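Local coordinates for receptor-type tyrosine-protein phosphatase C (Rattus norvegicus, PDB 5FN8) that probably dephosphorylates phosphotyrosine on signalling proteins during T-cell activation, its membrane-proximal extracellular part being represented here by two fibronectin type III domains, at residues Lys94-Thr106 against Asn115-Pro127. Sequence-based numbering, arbitrary orientation.
With NAG (2-acetamido-2-deoxy-beta-D-glucopyranose), chain I; NAG (2-acetamido-2-deoxy-beta-D-glucopyranose), chain H.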
loop_
_atom_site.group_PDB
_atom_site.type_symbol
_atom_site.label_atom_id
_atom_site.label_comp_id
_atom_site.label_asym_id
_atom_site.label_seq_id
_atom_site.Cartn_x
_atom_site.Cartn_y
_atom_site.Cartn_z
ATOM N N LYS B 94 4.530 7.142 -13.747
ATOM C CA LYS B 94 5.683 6.369 -14.188
ATOM C C LYS B 94 6.181 5.508 -13.008
ATOM O O LYS B 94 5.808 5.761 -11.841
ATOM C CB LYS B 94 6.794 7.304 -14.747
ATOM C CG LYS B 94 6.355 8.210 -15.908
ATOM C CD LYS B 94 6.022 7.442 -17.206
ATOM C CE LYS B 94 5.146 8.234 -18.158
ATOM N NZ LYS B 94 3.779 7.630 -18.326
ATOM N N ALA B 95 6.979 4.461 -13.322
ATOM C CA ALA B 95 7.565 3.589 -12.319
ATOM C C ALA B 95 8.657 4.320 -11.539
ATOM O O ALA B 95 9.228 5.320 -12.007
ATOM C CB ALA B 95 8.128 2.339 -12.978
ATOM N N ALA B 96 8.931 3.838 -10.331
ATOM C CA ALA B 96 10.007 4.388 -9.514
ATOM C C ALA B 96 10.859 3.222 -8.956
ATOM O O ALA B 96 10.544 2.045 -9.187
ATOM C CB ALA B 96 9.414 5.226 -8.376
ATOM N N ARG B 97 11.958 3.545 -8.237
ATOM C CA ARG B 97 12.803 2.539 -7.605
ATOM C C ARG B 97 11.963 1.874 -6.522
ATOM O O ARG B 97 11.250 2.567 -5.782
ATOM C CB ARG B 97 14.033 3.173 -6.951
ATOM C CG ARG B 97 15.015 3.782 -7.935
ATOM C CD ARG B 97 16.159 4.423 -7.193
ATOM N NE ARG B 97 17.225 3.456 -6.927
ATOM C CZ ARG B 97 17.643 3.068 -5.723
ATOM N NH1 ARG B 97 17.083 3.567 -4.624
ATOM N NH2 ARG B 97 18.619 2.181 -5.606
ATOM N N PRO B 98 11.960 0.524 -6.448
ATOM C CA PRO B 98 11.204 -0.132 -5.370
ATOM C C PRO B 98 11.944 0.106 -4.032
ATOM O O PRO B 98 13.049 0.686 -3.996
ATOM C CB PRO B 98 11.298 -1.619 -5.768
ATOM C CG PRO B 98 12.574 -1.746 -6.501
ATOM C CD PRO B 98 12.741 -0.456 -7.241
ATOM N N GLY B 99 11.387 -0.427 -2.954
ATOM C CA GLY B 99 12.056 -0.375 -1.666
ATOM C C GLY B 99 12.952 -1.586 -1.479
ATOM O O GLY B 99 13.161 -2.368 -2.406
ATOM N N LYS B 100 13.500 -1.738 -0.278
ATOM C CA LYS B 100 14.362 -2.856 0.070
ATOM C C LYS B 100 13.520 -4.046 0.490
ATOM O O LYS B 100 12.412 -3.886 0.942
ATOM C CB LYS B 100 15.340 -2.469 1.177
ATOM C CG LYS B 100 16.297 -1.341 0.826
ATOM C CD LYS B 100 17.025 -0.833 2.069
ATOM C CE LYS B 100 18.079 -1.785 2.575
ATOM N NZ LYS B 100 18.539 -1.444 3.950
ATOM N N VAL B 101 14.049 -5.238 0.340
ATOM C CA VAL B 101 13.377 -6.470 0.719
ATOM C C VAL B 101 13.261 -6.525 2.256
ATOM O O VAL B 101 14.080 -5.933 2.979
ATOM C CB VAL B 101 14.091 -7.731 0.116
ATOM C CG1 VAL B 101 14.088 -7.700 -1.413
ATOM C CG2 VAL B 101 15.514 -7.950 0.688
ATOM N N ASN B 102 12.263 -7.249 2.748
ATOM C CA ASN B 102 12.047 -7.375 4.185
ATOM C C ASN B 102 12.366 -8.767 4.665
ATOM O O ASN B 102 12.079 -9.736 3.972
ATOM C CB ASN B 102 10.588 -6.978 4.558
ATOM C CG ASN B 102 10.308 -5.506 4.359
ATOM O OD1 ASN B 102 10.881 -4.636 5.050
ATOM N ND2 ASN B 102 9.468 -5.196 3.369
ATOM N N GLY B 103 12.932 -8.841 5.858
ATOM C CA GLY B 103 13.241 -10.085 6.552
ATOM C C GLY B 103 14.268 -10.962 5.886
ATOM O O GLY B 103 14.066 -12.182 5.790
ATOM N N MET B 104 15.382 -10.345 5.434
ATOM C CA MET B 104 16.450 -11.089 4.771
ATOM C C MET B 104 17.191 -11.957 5.772
ATOM O O MET B 104 17.781 -11.445 6.739
ATOM C CB MET B 104 17.397 -10.160 4.012
ATOM C CG MET B 104 18.293 -10.895 3.041
ATOM S SD MET B 104 19.578 -9.789 2.473
ATOM C CE MET B 104 20.882 -10.973 2.038
ATOM N N LYS B 105 17.110 -13.277 5.560
ATOM C CA LYS B 105 17.761 -14.260 6.416
ATOM C C LYS B 105 18.789 -15.077 5.656
ATOM O O LYS B 105 18.489 -15.681 4.624
ATOM C CB LYS B 105 16.735 -15.182 7.079
ATOM C CG LYS B 105 16.978 -15.371 8.568
ATOM C CD LYS B 105 15.679 -15.206 9.315
ATOM C CE LYS B 105 15.029 -16.521 9.678
ATOM N NZ LYS B 105 13.575 -16.561 9.323
ATOM N N THR B 106 20.006 -15.099 6.190
ATOM C CA THR B 106 21.142 -15.848 5.661
ATOM C C THR B 106 21.414 -17.019 6.610
ATOM O O THR B 106 21.545 -16.804 7.817
ATOM C CB THR B 106 22.321 -14.895 5.361
ATOM O OG1 THR B 106 23.228 -15.536 4.493
ATOM C CG2 THR B 106 23.044 -14.376 6.615
ATOM N N ASN B 115 21.781 -20.702 2.375
ATOM C CA ASN B 115 20.399 -20.453 1.967
ATOM C C ASN B 115 20.074 -18.992 2.294
ATOM O O ASN B 115 20.428 -18.510 3.385
ATOM C CB ASN B 115 19.431 -21.416 2.679
ATOM C CG ASN B 115 19.133 -22.720 1.966
ATOM O OD1 ASN B 115 19.859 -23.158 1.055
ATOM N ND2 ASN B 115 18.030 -23.345 2.408
ATOM N N VAL B 116 19.480 -18.266 1.307
ATOM C CA VAL B 116 19.109 -16.859 1.433
ATOM C C VAL B 116 17.593 -16.714 1.187
ATOM O O VAL B 116 17.078 -17.228 0.201
ATOM C CB VAL B 116 19.969 -15.895 0.549
ATOM C CG1 VAL B 116 19.611 -14.424 0.823
ATOM C CG2 VAL B 116 21.465 -16.123 0.754
ATOM N N THR B 117 16.882 -16.059 2.113
ATOM C CA THR B 117 15.427 -15.855 2.046
ATOM C C THR B 117 15.087 -14.439 2.422
ATOM O O THR B 117 15.796 -13.807 3.203
ATOM C CB THR B 117 14.653 -16.830 2.957
ATOM O OG1 THR B 117 15.152 -16.712 4.291
ATOM C CG2 THR B 117 14.728 -18.282 2.483
ATOM N N CYS B 118 14.013 -13.935 1.857
ATOM C CA CYS B 118 13.532 -12.600 2.147
ATOM C C CYS B 118 12.088 -12.513 1.723
ATOM O O CYS B 118 11.562 -13.426 1.070
ATOM C CB CYS B 118 14.389 -11.524 1.470
ATOM S SG CYS B 118 13.999 -11.241 -0.285
ATOM N N ASN B 119 11.449 -11.406 2.087
ATOM C CA ASN B 119 10.082 -11.144 1.693
ATOM C C ASN B 119 10.070 -9.865 0.893
ATOM O O ASN B 119 10.988 -9.047 0.993
ATOM C CB ASN B 119 9.165 -11.043 2.914
ATOM C CG ASN B 119 9.180 -12.264 3.795
ATOM O OD1 ASN B 119 9.558 -12.200 4.968
ATOM N ND2 ASN B 119 8.784 -13.406 3.248
ATOM N N SER B 120 9.029 -9.703 0.106
ATOM C CA SER B 120 8.775 -8.565 -0.760
ATOM C C SER B 120 8.952 -7.200 -0.075
ATOM O O SER B 120 8.647 -7.088 1.116
ATOM C CB SER B 120 7.348 -8.672 -1.292
ATOM O OG SER B 120 6.998 -7.592 -2.140
ATOM N N PRO B 121 9.381 -6.128 -0.803
ATOM C CA PRO B 121 9.371 -4.790 -0.196
ATOM C C PRO B 121 7.893 -4.322 -0.098
ATOM O O PRO B 121 6.993 -4.920 -0.709
ATOM C CB PRO B 121 10.113 -3.933 -1.240
ATOM C CG PRO B 121 10.691 -4.900 -2.214
ATOM C CD PRO B 121 9.772 -6.036 -2.221
ATOM N N TYR B 122 7.637 -3.242 0.638
ATOM C CA TYR B 122 6.258 -2.747 0.747
ATOM C C TYR B 122 5.867 -1.946 -0.501
ATOM O O TYR B 122 4.786 -2.159 -1.066
ATOM C CB TYR B 122 6.076 -1.953 2.048
ATOM C CG TYR B 122 6.166 -2.810 3.291
ATOM C CD1 TYR B 122 5.100 -3.612 3.686
ATOM C CD2 TYR B 122 7.288 -2.768 4.109
ATOM C CE1 TYR B 122 5.159 -4.369 4.855
ATOM C CE2 TYR B 122 7.334 -3.470 5.314
ATOM C CZ TYR B 122 6.286 -4.306 5.660
ATOM O OH TYR B 122 6.367 -5.041 6.817
ATOM N N GLU B 123 6.811 -1.119 -0.983
ATOM C CA GLU B 123 6.741 -0.297 -2.193
ATOM C C GLU B 123 7.348 -1.051 -3.397
ATOM O O GLU B 123 8.574 -1.172 -3.487
ATOM C CB GLU B 123 7.514 1.015 -1.961
ATOM C CG GLU B 123 6.854 1.964 -0.948
ATOM C CD GLU B 123 7.521 3.321 -0.827
ATOM O OE1 GLU B 123 7.703 3.999 -1.866
ATOM O OE2 GLU B 123 7.867 3.705 0.314
ATOM N N ILE B 124 6.483 -1.584 -4.299
ATOM C CA ILE B 124 6.833 -2.283 -5.539
ATOM C C ILE B 124 7.220 -1.267 -6.611
ATOM O O ILE B 124 8.304 -1.375 -7.193
ATOM C CB ILE B 124 5.720 -3.266 -6.007
ATOM C CG1 ILE B 124 5.308 -4.276 -4.867
ATOM C CG2 ILE B 124 6.110 -4.015 -7.332
ATOM C CD1 ILE B 124 6.391 -4.988 -4.134
ATOM N N ASN B 125 6.329 -0.284 -6.870
ATOM C CA ASN B 125 6.498 0.845 -7.810
ATOM C C ASN B 125 6.730 0.516 -9.266
ATOM O O ASN B 125 7.255 1.352 -10.013
ATOM C CB ASN B 125 7.573 1.821 -7.290
ATOM C CG ASN B 125 7.276 2.372 -5.925
ATOM O OD1 ASN B 125 6.123 2.388 -5.479
ATOM N ND2 ASN B 125 8.308 2.854 -5.237
ATOM N N GLY B 126 6.320 -0.669 -9.676
ATOM C CA GLY B 126 6.515 -1.100 -11.054
ATOM C C GLY B 126 5.683 -2.308 -11.409
ATOM O O GLY B 126 5.039 -2.877 -10.520
ATOM N N PRO B 127 5.748 -2.767 -12.685
ATOM C CA PRO B 127 4.894 -3.898 -13.121
ATOM C C PRO B 127 5.251 -5.309 -12.697
ATOM O O PRO B 127 4.380 -6.188 -12.787
ATOM C CB PRO B 127 4.910 -3.790 -14.651
ATOM C CG PRO B 127 6.201 -3.151 -14.963
ATOM C CD PRO B 127 6.482 -2.183 -13.827
HETATM C C1 NAG I . 17.557 -24.595 1.888
HETATM C C2 NAG I . 17.097 -25.520 3.017
HETATM C C3 NAG I . 16.671 -26.828 2.350
HETATM C C4 NAG I . 15.515 -26.581 1.383
HETATM C C5 NAG I . 15.861 -25.472 0.388
HETATM C C6 NAG I . 14.660 -24.980 -0.392
HETATM C C7 NAG I . 18.156 -25.156 5.220
HETATM C C8 NAG I . 19.390 -25.385 6.034
HETATM N N2 NAG I . 18.132 -25.751 4.011
HETATM O O3 NAG I . 16.282 -27.775 3.340
HETATM O O4 NAG I . 15.199 -27.780 0.681
HETATM O O5 NAG I . 16.399 -24.330 1.081
HETATM O O6 NAG I . 15.000 -23.980 -1.349
HETATM O O7 NAG I . 17.230 -24.458 5.628
HETATM C C1 NAG H . 11.039 10.052 -8.886
HETATM C C2 NAG H . 12.160 9.279 -8.189
HETATM C C3 NAG H . 13.273 10.247 -7.784
HETATM C C4 NAG H . 13.784 11.005 -9.007
HETATM C C5 NAG H . 12.626 11.694 -9.726
HETATM C C6 NAG H . 13.025 12.321 -11.044
HETATM C C7 NAG H . 12.055 7.127 -6.963
HETATM C C8 NAG H . 11.721 6.477 -5.653
HETATM N N2 NAG H . 11.757 8.449 -7.062
HETATM O O3 NAG H . 14.350 9.521 -7.198
HETATM O O4 NAG H . 14.756 11.975 -8.627
HETATM O O5 NAG H . 11.590 10.740 -10.018
HETATM O O6 NAG H . 13.788 11.435 -11.853
HETATM O O7 NAG H . 12.561 6.495 -7.892
HETATM O O HOH W 1 10.201 -2.600 2.193
#
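Asn102 reaches across to the 115-127 segment with both its backbone and its side chain, a compact example of how the two loops flanking a beta hairpin stay paired beyond its strands. Its N and O pair with Asn119, and its ND2 donates to Ser120 O at 3.1 Å, the acceptor lying close to the amide plane. With CG anti to its own carbonyl carbon (chi1 -68°), the side chain crosses that of Tyr122 at about a right angle, amide and ring planes 53° apart and ND2 3.3 Å from Tyr122 CD2. A water accepts from ND2 and from Tyr122 N and donates to Lys100 O, linking the two segments. Beyond a beta bulge at Gly103 and Met104, Lys105 and Thr117 form the next antiparallel hydrogen-bonded pair. Met104, CG anti to its backbone N and extended, brings CE to 3.9 Å from Val116 CG1, while Val101 CB packs 3.5 Å from Cys118 SG. On the interdomain side, Gly99 N donates to Glu123 O and Ala96 N to Asn125 O, whereas Asn125 ND2 donates to Arg97 O at 3.0 Å, within its amide plane but 38° out of the carbonyl plane. Arg97 N donates a hydrogen bond to O7 of an N-acetylglucosamine, and its guanidinium forms a salt bridge with Asp177. Backbone bonds thus continue across the loops of the second fibronectin domain, two asparagine amides adding side-chain bonds; the Cys118-Cys150 disulfide ties neighbouring strands, and Met104 and Val116 pack on strand 162-170 of the facing sheet.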